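Local coordinates for MutT related protein (Methanosarcina mazei, PDB 3GRN) that belongs to the MutT-like Nudix family and is probably a hydrolase of phosphate anhydride bonds, at residues Leu24-Glu29 against Glu104-Ser109; Ser10-Ile15 against Lys37-Gly42; Thr63-Val68 against Ala97-Ser102. One frame throughout, in Å; residues are numbered along the deposited sequence. Where two conformers were deposited one is given.

Interaction 1: residues Leu24-Glu29 against Glu104-Ser109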
loop_
_atom_site.group_PDB
_atom_site.type_symbol
_atom_site.label_atom_id
_atom_site.label_comp_id
_atom_site.label_asym_id
_atom_site.label_seq_id
_atom_site.Cartn_x
_atom_site.Cartn_y
_atom_site.Cartn_z
ATOM N N LEU A 24 2.182 17.701 -1.587
ATOM C CA LEU A 24 1.822 17.051 -0.323
ATOM C C LEU A 24 0.543 16.231 -0.494
ATOM O O LEU A 24 -0.305 16.559 -1.323
ATOM C CB LEU A 24 1.644 18.052 0.820
ATOM C CG LEU A 24 2.740 19.081 1.035
ATOM C CD1 LEU A 24 2.427 19.883 2.290
ATOM C CD2 LEU A 24 4.085 18.426 1.152
ATOM N N LEU A 25 0.417 15.176 0.297
ATOM C CA LEU A 25 -0.729 14.277 0.219
ATOM C C LEU A 25 -1.304 14.119 1.613
ATOM O O LEU A 25 -0.550 14.006 2.572
ATOM C CB LEU A 25 -0.251 12.901 -0.237
ATOM C CG LEU A 25 0.615 12.817 -1.490
ATOM C CD1 LEU A 25 1.013 11.336 -1.708
ATOM C CD2 LEU A 25 -0.152 13.336 -2.661
ATOM N N ARG A 26 -2.629 14.086 1.729
ATOM C CA ARG A 26 -3.248 13.848 3.036
ATOM C C ARG A 26 -3.644 12.399 3.190
ATOM O O ARG A 26 -4.359 11.882 2.352
ATOM C CB ARG A 26 -4.450 14.762 3.254
ATOM C CG ARG A 26 -4.992 14.638 4.670
ATOM C CD ARG A 26 -5.846 15.802 5.075
ATOM N NE ARG A 26 -7.241 15.612 4.718
ATOM C CZ ARG A 26 -8.135 14.919 5.429
ATOM N NH1 ARG A 26 -9.382 14.830 4.990
ATOM N NH2 ARG A 26 -7.805 14.294 6.560
ATOM N N ARG A 27 -3.222 11.769 4.282
ATOM C CA ARG A 27 -3.374 10.342 4.511
ATOM C C ARG A 27 -4.830 9.972 4.818
ATOM O O ARG A 27 -5.545 10.767 5.414
ATOM C CB ARG A 27 -2.489 9.897 5.668
ATOM C CG ARG A 27 -0.995 10.078 5.423
ATOM C CD ARG A 27 -0.146 9.763 6.673
ATOM N NE ARG A 27 -0.221 8.360 7.093
ATOM C CZ ARG A 27 0.478 7.361 6.552
ATOM N NH1 ARG A 27 1.319 7.591 5.551
ATOM N NH2 ARG A 27 0.327 6.119 7.000
ATOM N N SER A 28 -5.239 8.766 4.408
ATOM C CA SER A 28 -6.606 8.302 4.671
ATOM C C SER A 28 -6.819 8.013 6.159
ATOM O O SER A 28 -5.847 7.778 6.906
ATOM C CB SER A 28 -6.941 7.068 3.856
ATOM O OG SER A 28 -6.261 5.932 4.350
ATOM N N GLU A 29 -8.089 8.020 6.564
ATOM C CA GLU A 29 -8.475 7.850 7.974
ATOM C C GLU A 29 -8.278 6.421 8.498
ATOM O O GLU A 29 -8.149 6.207 9.706
ATOM C CB GLU A 29 -9.905 8.321 8.189
ATOM C CG GLU A 29 -10.141 9.766 7.783
ATOM C CD GLU A 29 -9.486 10.750 8.721
ATOM O OE1 GLU A 29 -9.286 10.396 9.914
ATOM O OE2 GLU A 29 -9.190 11.880 8.262
ATOM N N GLU A 104 -4.563 5.083 -0.118
ATOM C CA GLU A 104 -3.694 5.577 0.964
ATOM C C GLU A 104 -3.920 7.050 1.295
ATOM O O GLU A 104 -3.593 7.498 2.400
ATOM C CB GLU A 104 -2.215 5.307 0.640
ATOM C CG GLU A 104 -1.865 3.815 0.566
ATOM C CD GLU A 104 -0.366 3.537 0.616
ATOM O OE1 GLU A 104 0.404 4.210 -0.112
ATOM O OE2 GLU A 104 0.041 2.628 1.380
ATOM N N HIS A 105 -4.455 7.817 0.342
ATOM C CA HIS A 105 -4.570 9.258 0.513
ATOM C C HIS A 105 -5.896 9.812 0.022
ATOM O O HIS A 105 -6.460 9.291 -0.942
ATOM C CB HIS A 105 -3.427 10.010 -0.174
ATOM C CG HIS A 105 -2.068 9.660 0.342
ATOM N ND1 HIS A 105 -1.255 8.734 -0.278
ATOM C CD2 HIS A 105 -1.378 10.109 1.417
ATOM C CE1 HIS A 105 -0.122 8.628 0.391
ATOM N NE2 HIS A 105 -0.167 9.455 1.419
ATOM N N ILE A 106 -6.389 10.860 0.678
ATOM C CA ILE A 106 -7.716 11.413 0.337
ATOM C C ILE A 106 -7.704 12.702 -0.474
ATOM O O ILE A 106 -8.658 13.009 -1.191
ATOM C CB ILE A 106 -8.632 11.574 1.574
ATOM C CG1 ILE A 106 -7.902 12.293 2.717
ATOM C CG2 ILE A 106 -9.187 10.210 1.996
ATOM C CD1 ILE A 106 -8.327 11.770 4.095
ATOM N N GLU A 107 -6.615 13.454 -0.364
ATOM C CA GLU A 107 -6.420 14.652 -1.161
ATOM C C GLU A 107 -4.950 14.993 -1.344
ATOM O O GLU A 107 -4.086 14.428 -0.683
ATOM C CB GLU A 107 -7.179 15.863 -0.609
ATOM C CG GLU A 107 -6.973 16.142 0.856
ATOM C CD GLU A 107 -8.091 16.998 1.443
ATOM O OE1 GLU A 107 -8.766 17.723 0.679
ATOM O OE2 GLU A 107 -8.295 16.934 2.670
ATOM N N TYR A 108 -4.700 15.924 -2.250
ATOM C CA TYR A 108 -3.350 16.417 -2.472
ATOM C C TYR A 108 -3.382 17.914 -2.629
ATOM O O TYR A 108 -4.434 18.497 -2.868
ATOM C CB TYR A 108 -2.699 15.763 -3.698
ATOM C CG TYR A 108 -3.309 16.185 -5.015
ATOM C CD1 TYR A 108 -2.843 17.319 -5.693
ATOM C CD2 TYR A 108 -4.378 15.473 -5.565
ATOM C CE1 TYR A 108 -3.407 17.727 -6.903
ATOM C CE2 TYR A 108 -4.949 15.863 -6.773
ATOM C CZ TYR A 108 -4.464 17.002 -7.433
ATOM O OH TYR A 108 -5.010 17.416 -8.632
ATOM N N SER A 109 -2.197 18.509 -2.550
ATOM C CA SER A 109 -2.030 19.932 -2.683
ATOM C C SER A 109 -0.601 20.237 -3.061
ATOM O O SER A 109 0.330 19.569 -2.592
ATOM C CB SER A 109 -2.397 20.641 -1.380
ATOM O OG SER A 109 -2.362 22.044 -1.558
#
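Glu-107 OE2 is gripped by two nitrogens of Arg-26: NE gives a straight bond of 2.7 Å, in the guanidinium plane and onto the anti lone pair of the carboxylate oxygen, while NH1 adds a weak bond at 3.3 Å. The two flat groups are turned 57° against each other, so the salt bridge rests on one oxygen instead of a parallel two-oxygen pair. The first torsion of Arg-26, with CG anti to the backbone N (chi1 -173°), and the bend at chi3 swing the guanidinium over Ile-106, whose CD1 lies across one face at 3.4 Å from Arg-26 CZ. NH2 reaches Glu-29 OE2 in a second salt bridge and also bonds to Gly-36 O. With a leucine here, Glu-107 and Glu-29 would probably be left without their shared positive partner and Ile-106 CD1 without the flat group it covers.

On the face opposite Arg-26, where Leu-25 points, Leu-25 meets the His-105 ring. Leu-25 CD1 sits over the middle of the imidazole, 3.7 Å from the ring centroid, in a CH-pi contact, and Leu-25 CB closes on His-105 CD2 at 3.4 Å.

Between these groups runs the backbone ladder. Leu-24 N donates to Ser-109 O at 2.8 Å, and Arg-26 N to Glu-107 O at 2.8 Å. Arg-26 O, however, receives Ile-106 N, and Arg-27 already faces His-105. One extra residue thus stands opposite Arg-26, consistent with a beta bulge where the outermost strand 105-111 turns a corner beside strand 22-27 of the Nudix mixed sheet.

Interaction 2: residues Ser10-Ile15 against Lys37-Gly42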
loop_
_atom_site.group_PDB
_atom_site.type_symbol
_atom_site.label_atom_id
_atom_site.label_comp_id
_atom_site.label_asym_id
_atom_site.label_seq_id
_atom_site.Cartn_x
_atom_site.Cartn_y
_atom_site.Cartn_z
ATOM N N SER A 10 12.400 4.256 5.503
ATOM C CA SER A 10 11.396 4.778 4.593
ATOM C C SER A 10 12.054 5.740 3.632
ATOM O O SER A 10 13.184 6.182 3.868
ATOM C CB SER A 10 10.255 5.470 5.339
ATOM O OG SER A 10 9.491 4.524 6.075
ATOM N N VAL A 11 11.375 6.009 2.523
ATOM C CA VAL A 11 11.834 6.999 1.545
ATOM C C VAL A 11 10.713 7.976 1.169
ATOM O O VAL A 11 9.548 7.590 1.046
ATOM C CB VAL A 11 12.410 6.318 0.280
ATOM C CG1 VAL A 11 13.746 5.652 0.583
ATOM C CG2 VAL A 11 11.430 5.259 -0.268
ATOM N N TYR A 12 11.067 9.243 1.015
ATOM C CA TYR A 12 10.119 10.287 0.566
ATOM C C TYR A 12 10.644 11.036 -0.654
ATOM O O TYR A 12 11.864 11.071 -0.896
ATOM C CB TYR A 12 9.783 11.246 1.702
ATOM C CG TYR A 12 9.072 10.522 2.824
ATOM C CD1 TYR A 12 7.701 10.258 2.733
ATOM C CD2 TYR A 12 9.763 10.041 3.928
ATOM C CE1 TYR A 12 7.011 9.569 3.739
ATOM C CE2 TYR A 12 9.071 9.320 4.949
ATOM C CZ TYR A 12 7.698 9.087 4.824
ATOM O OH TYR A 12 6.989 8.407 5.799
ATOM N N ALA A 13 9.712 11.620 -1.435
ATOM C CA ALA A 13 10.108 12.401 -2.627
ATOM C C ALA A 13 9.663 13.840 -2.523
ATOM O O ALA A 13 8.532 14.110 -2.116
ATOM C CB ALA A 13 9.528 11.794 -3.881
ATOM N N LEU A 14 10.563 14.754 -2.894
ATOM C CA LEU A 14 10.232 16.168 -3.066
ATOM C C LEU A 14 9.930 16.376 -4.544
ATOM O O LEU A 14 10.835 16.358 -5.385
ATOM C CB LEU A 14 11.405 17.074 -2.687
ATOM C CG LEU A 14 11.815 17.118 -1.230
ATOM C CD1 LEU A 14 13.049 18.036 -1.089
ATOM C CD2 LEU A 14 10.685 17.591 -0.333
ATOM N N ILE A 15 8.656 16.573 -4.839
ATOM C CA ILE A 15 8.211 16.701 -6.223
ATOM C C ILE A 15 7.599 18.074 -6.368
ATOM O O ILE A 15 6.657 18.383 -5.649
ATOM C CB ILE A 15 7.169 15.633 -6.557
ATOM C CG1 ILE A 15 7.802 14.241 -6.442
ATOM C CG2 ILE A 15 6.591 15.848 -7.943
ATOM C CD1 ILE A 15 6.848 13.119 -6.649
ATOM N N LYS A 37 -3.408 12.794 8.454
ATOM C CA LYS A 37 -2.427 13.895 8.432
ATOM C C LYS A 37 -1.778 14.107 7.047
ATOM O O LYS A 37 -1.730 13.178 6.242
ATOM C CB LYS A 37 -1.348 13.673 9.500
ATOM C CG LYS A 37 -1.879 13.672 10.942
ATOM C CD LYS A 37 -0.775 13.963 11.959
ATOM C CE LYS A 37 -1.331 14.164 13.381
ATOM N NZ LYS A 37 -1.990 12.942 13.968
ATOM N N TRP A 38 -1.287 15.320 6.788
ATOM C CA TRP A 38 -0.480 15.617 5.580
ATOM C C TRP A 38 0.900 14.903 5.602
ATOM O O TRP A 38 1.465 14.692 6.669
ATOM C CB TRP A 38 -0.329 17.128 5.383
ATOM C CG TRP A 38 -1.627 17.763 5.040
ATOM C CD1 TRP A 38 -2.539 18.299 5.916
ATOM C CD2 TRP A 38 -2.202 17.883 3.737
ATOM N NE1 TRP A 38 -3.638 18.763 5.229
ATOM C CE2 TRP A 38 -3.459 18.520 3.890
ATOM C CE3 TRP A 38 -1.780 17.521 2.448
ATOM C CZ2 TRP A 38 -4.290 18.806 2.804
ATOM C CZ3 TRP A 38 -2.609 17.808 1.371
ATOM C CH2 TRP A 38 -3.849 18.442 1.559
ATOM N N ASP A 39 1.403 14.516 4.419
ATOM C CA ASP A 39 2.591 13.683 4.265
ATOM C C ASP A 39 3.273 14.012 2.921
ATOM O O ASP A 39 2.673 14.658 2.059
ATOM C CB ASP A 39 2.158 12.205 4.302
ATOM C CG ASP A 39 3.241 11.270 4.827
ATOM O OD1 ASP A 39 4.416 11.663 4.869
ATOM O OD2 ASP A 39 2.922 10.119 5.199
ATOM N N LEU A 40 4.500 13.545 2.728
ATOM C CA LEU A 40 5.132 13.600 1.419
ATOM C C LEU A 40 4.841 12.270 0.752
ATOM O O LEU A 40 4.610 11.259 1.462
ATOM C CB LEU A 40 6.648 13.779 1.538
ATOM C CG LEU A 40 7.225 15.113 2.013
ATOM C CD1 LEU A 40 8.733 15.015 2.098
ATOM C CD2 LEU A 40 6.858 16.219 1.027
ATOM N N PRO A 41 4.914 12.226 -0.596
ATOM C CA PRO A 41 4.869 10.927 -1.282
ATOM C C PRO A 41 6.039 10.065 -0.839
ATOM O O PRO A 41 7.134 10.577 -0.689
ATOM C CB PRO A 41 5.051 11.299 -2.756
ATOM C CG PRO A 41 4.642 12.699 -2.844
ATOM C CD PRO A 41 5.013 13.339 -1.558
ATOM N N GLY A 42 5.776 8.805 -0.557
ATOM C CA GLY A 42 6.836 7.877 -0.146
ATOM C C GLY A 42 6.310 6.848 0.813
ATOM O O GLY A 42 5.090 6.736 1.005
#
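Val-11 to Ile-15 and Asp-39 to Gly-42 run 110° apart, so they meet over a short length. Tyr-12 and Gly-42 form an antiparallel non-hydrogen-bonded pair, their CA atoms 4.1 Å apart, and beside it Ala-13 N donates to Pro-41 O at 2.9 Å. Gly-42 CA comes within 3.0 Å of Val-11 O; a side chain there would collide with that oxygen and with Tyr-12 CA, and the glycine's positive phi is itself one that a CB would not tolerate.

The Tyr-12 ring turns an edge to the crossing chain: CD1 lies 3.5 Å from both Leu-40 O and Pro-41 O, close to the ring plane. With CG anti to the carbonyl carbon, this torsion (chi1 -64°) brings the ring edge to Leu-40, whose CB is 3.9 Å from Tyr-12 CD1. Leu-40 CD1 continues to Leu-14 CD2 at 4.0 Å. Helix 124-137 covers this side, with Phe-126 edge-to-face against Tyr-12 and Phe-130 on both leucines.

Within the two segments one N-H bond, from Ala-13, C-H groups facing carbonyl oxygens and apolar branches do the joining, which implies a buried crossing fixed more by close fit than by charge.

Interaction 3: residues Thr63-Val68 against Ala97-Ser102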
loop_
_atom_site.group_PDB
_atom_site.type_symbol
_atom_site.label_atom_id
_atom_site.label_comp_id
_atom_site.label_asym_id
_atom_site.label_seq_id
_atom_site.Cartn_x
_atom_site.Cartn_y
_atom_site.Cartn_z
ATOM N N THR A 63 0.673 8.310 -6.526
ATOM C CA THR A 63 0.351 9.529 -7.282
ATOM C C THR A 63 0.212 9.329 -8.797
ATOM O O THR A 63 -0.251 10.234 -9.482
ATOM C CB THR A 63 1.426 10.634 -7.105
ATOM O OG1 THR A 63 2.603 10.271 -7.829
ATOM C CG2 THR A 63 1.772 10.940 -5.602
ATOM N N GLY A 64 0.641 8.190 -9.333
ATOM C CA GLY A 64 0.594 7.994 -10.803
ATOM C C GLY A 64 1.805 8.587 -11.529
ATOM O O GLY A 64 1.935 8.444 -12.754
ATOM N N ILE A 65 2.678 9.275 -10.788
ATOM C CA ILE A 65 3.858 9.918 -11.367
ATOM C C ILE A 65 4.988 8.931 -11.588
ATOM O O ILE A 65 5.374 8.198 -10.674
ATOM C CB ILE A 65 4.333 11.133 -10.508
ATOM C CG1 ILE A 65 3.226 12.203 -10.474
ATOM C CG2 ILE A 65 5.674 11.743 -11.039
ATOM C CD1 ILE A 65 3.411 13.278 -9.444
ATOM N N THR A 66 5.523 8.917 -12.813
ATOM C CA THR A 66 6.736 8.160 -13.085
ATOM C C THR A 66 7.915 9.117 -12.921
ATOM O O THR A 66 8.037 10.116 -13.656
ATOM C CB THR A 66 6.747 7.581 -14.509
ATOM O OG1 THR A 66 5.621 6.720 -14.683
ATOM C CG2 THR A 66 8.031 6.782 -14.753
ATOM N N MET A 67 8.748 8.818 -11.929
ATOM C CA MET A 67 9.904 9.642 -11.623
ATOM C C MET A 67 11.184 8.795 -11.651
ATOM O O MET A 67 11.178 7.624 -11.262
ATOM C CB MET A 67 9.702 10.351 -10.263
ATOM C CG MET A 67 10.100 9.529 -9.003
ATOM S SD MET A 67 10.653 10.638 -7.705
ATOM C CE MET A 67 11.053 9.451 -6.493
ATOM N N VAL A 68 12.271 9.385 -12.138
ATOM C CA VAL A 68 13.598 8.864 -11.847
ATOM C C VAL A 68 14.190 9.769 -10.756
ATOM O O VAL A 68 14.310 10.984 -10.943
ATOM C CB VAL A 68 14.507 8.674 -13.120
ATOM C CG1 VAL A 68 14.465 9.876 -14.051
ATOM C CG2 VAL A 68 15.947 8.320 -12.729
ATOM N N ALA A 97 2.159 17.038 -14.009
ATOM C CA ALA A 97 1.377 15.823 -13.831
ATOM C C ALA A 97 0.028 16.112 -13.203
ATOM O O ALA A 97 -0.104 17.016 -12.378
ATOM C CB ALA A 97 2.156 14.810 -12.981
ATOM N N ASP A 98 -0.986 15.363 -13.625
ATOM C CA ASP A 98 -2.254 15.344 -12.920
ATOM C C ASP A 98 -2.190 14.207 -11.914
ATOM O O ASP A 98 -2.235 13.030 -12.293
ATOM C CB ASP A 98 -3.433 15.155 -13.881
ATOM C CG ASP A 98 -3.908 16.473 -14.472
ATOM O OD1 ASP A 98 -4.997 16.942 -14.078
ATOM O OD2 ASP A 98 -3.176 17.049 -15.305
ATOM N N VAL A 99 -2.064 14.575 -10.646
ATOM C CA VAL A 99 -1.934 13.587 -9.553
ATOM C C VAL A 99 -3.178 12.699 -9.466
ATOM O O VAL A 99 -4.323 13.182 -9.533
ATOM C CB VAL A 99 -1.693 14.317 -8.217
ATOM C CG1 VAL A 99 -1.610 13.340 -7.056
ATOM C CG2 VAL A 99 -0.439 15.178 -8.324
ATOM N N LYS A 100 -2.942 11.392 -9.343
ATOM C CA LYS A 100 -3.992 10.423 -9.261
ATOM C C LYS A 100 -3.756 9.547 -8.038
ATOM O O LYS A 100 -2.792 8.781 -7.982
ATOM C CB LYS A 100 -4.043 9.593 -10.544
ATOM C CG LYS A 100 -4.504 10.428 -11.772
ATOM C CD LYS A 100 -4.755 9.549 -12.993
ATOM C CE LYS A 100 -5.513 10.316 -14.091
ATOM N NZ LYS A 100 -4.799 11.551 -14.557
ATOM N N LEU A 101 -4.658 9.665 -7.079
ATOM C CA LEU A 101 -4.478 9.060 -5.735
ATOM C C LEU A 101 -4.944 7.632 -5.601
ATOM O O LEU A 101 -5.730 7.145 -6.418
ATOM C CB LEU A 101 -5.207 9.903 -4.680
ATOM C CG LEU A 101 -4.695 11.350 -4.533
ATOM C CD1 LEU A 101 -5.494 12.067 -3.481
ATOM C CD2 LEU A 101 -3.219 11.368 -4.209
ATOM N N SER A 102 -4.467 6.980 -4.542
ATOM C CA SER A 102 -4.835 5.620 -4.190
ATOM C C SER A 102 -5.602 5.635 -2.858
ATOM O O SER A 102 -5.788 6.716 -2.247
ATOM C CB SER A 102 -3.578 4.779 -4.027
ATOM O OG SER A 102 -2.947 5.103 -2.779
HETATM O O HOH W 1 -0.160 11.211 -12.097
#
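Ile-65 reaches Ala-97 by its longer branch. Its CB is still 4.9 Å from Ala-97 CB; CG1, placed anti to the carbonyl carbon (chi1 -62°), closes that gap to 3.8 Å. From there the chain runs on extended, so that Ile-65 CD1 passes Ala-97 CB at 4.1 Å and ends near Val-99 CG2, a looser approach. The side chain also packs on Val-59 of helix 51-63 and on Leu-23 of strand 22-27, so it wedges between that helix, the sheet and the loop 97-102.

Two residues earlier, Thr-63 holds the start of the loop. Its OG1 accepts Ile-65 N at 3.1 Å, an ST turn, and bonds back to Val-59 O, while its CB faces Val-99 CG1. Thr-63 O has two donors: Lys-100 N at 2.9 Å, on a nearly straight N-H but 45° above the carbonyl plane, and a water that also donates to Asp-98 O, 2.8 Å from each. Gly-64 leaves the helix with a positive phi of 84°, where a CB would press on that same Thr-63 oxygen. Gly-64 and Ile-65 correspond to the closing glycine and hydrophobic residue of the Nudix box signature.

Lys-100 O, close to that carbonyl but not bonded to it, takes a hydrogen bond with Thr-81 OG1 of the second subunit. The chemistry divides: apolar carbons of Ile-65, Ala-97, Val-99 and Thr-63 meet in one part, while a shared carbonyl and one bridging water tie two irregular segments of the same chain, implying a join that rests on backbone and solvent more than charge.

Interaction 2 lies at the very centre of the chain, about 11 Å from the centre of interaction 1 and 12 Å from that of interaction 3, both of which are only partly buried. Interactions 1 and 2 serve one sheet: strands 22-27 and 38-44 are neighbours in it, joined by Leu-25 O with Asp-39 N at 2.7 Å. Interaction 3 binds loops instead, and is nested within the chain loop that interaction 1 closes; Val-99 packs on Tyr-108 where they meet. Chemistry follows place: ionic pairing toward the sheet's outer strand, apolar fit in the middle, and a water-bridged carbonyl between loops close to the second subunit.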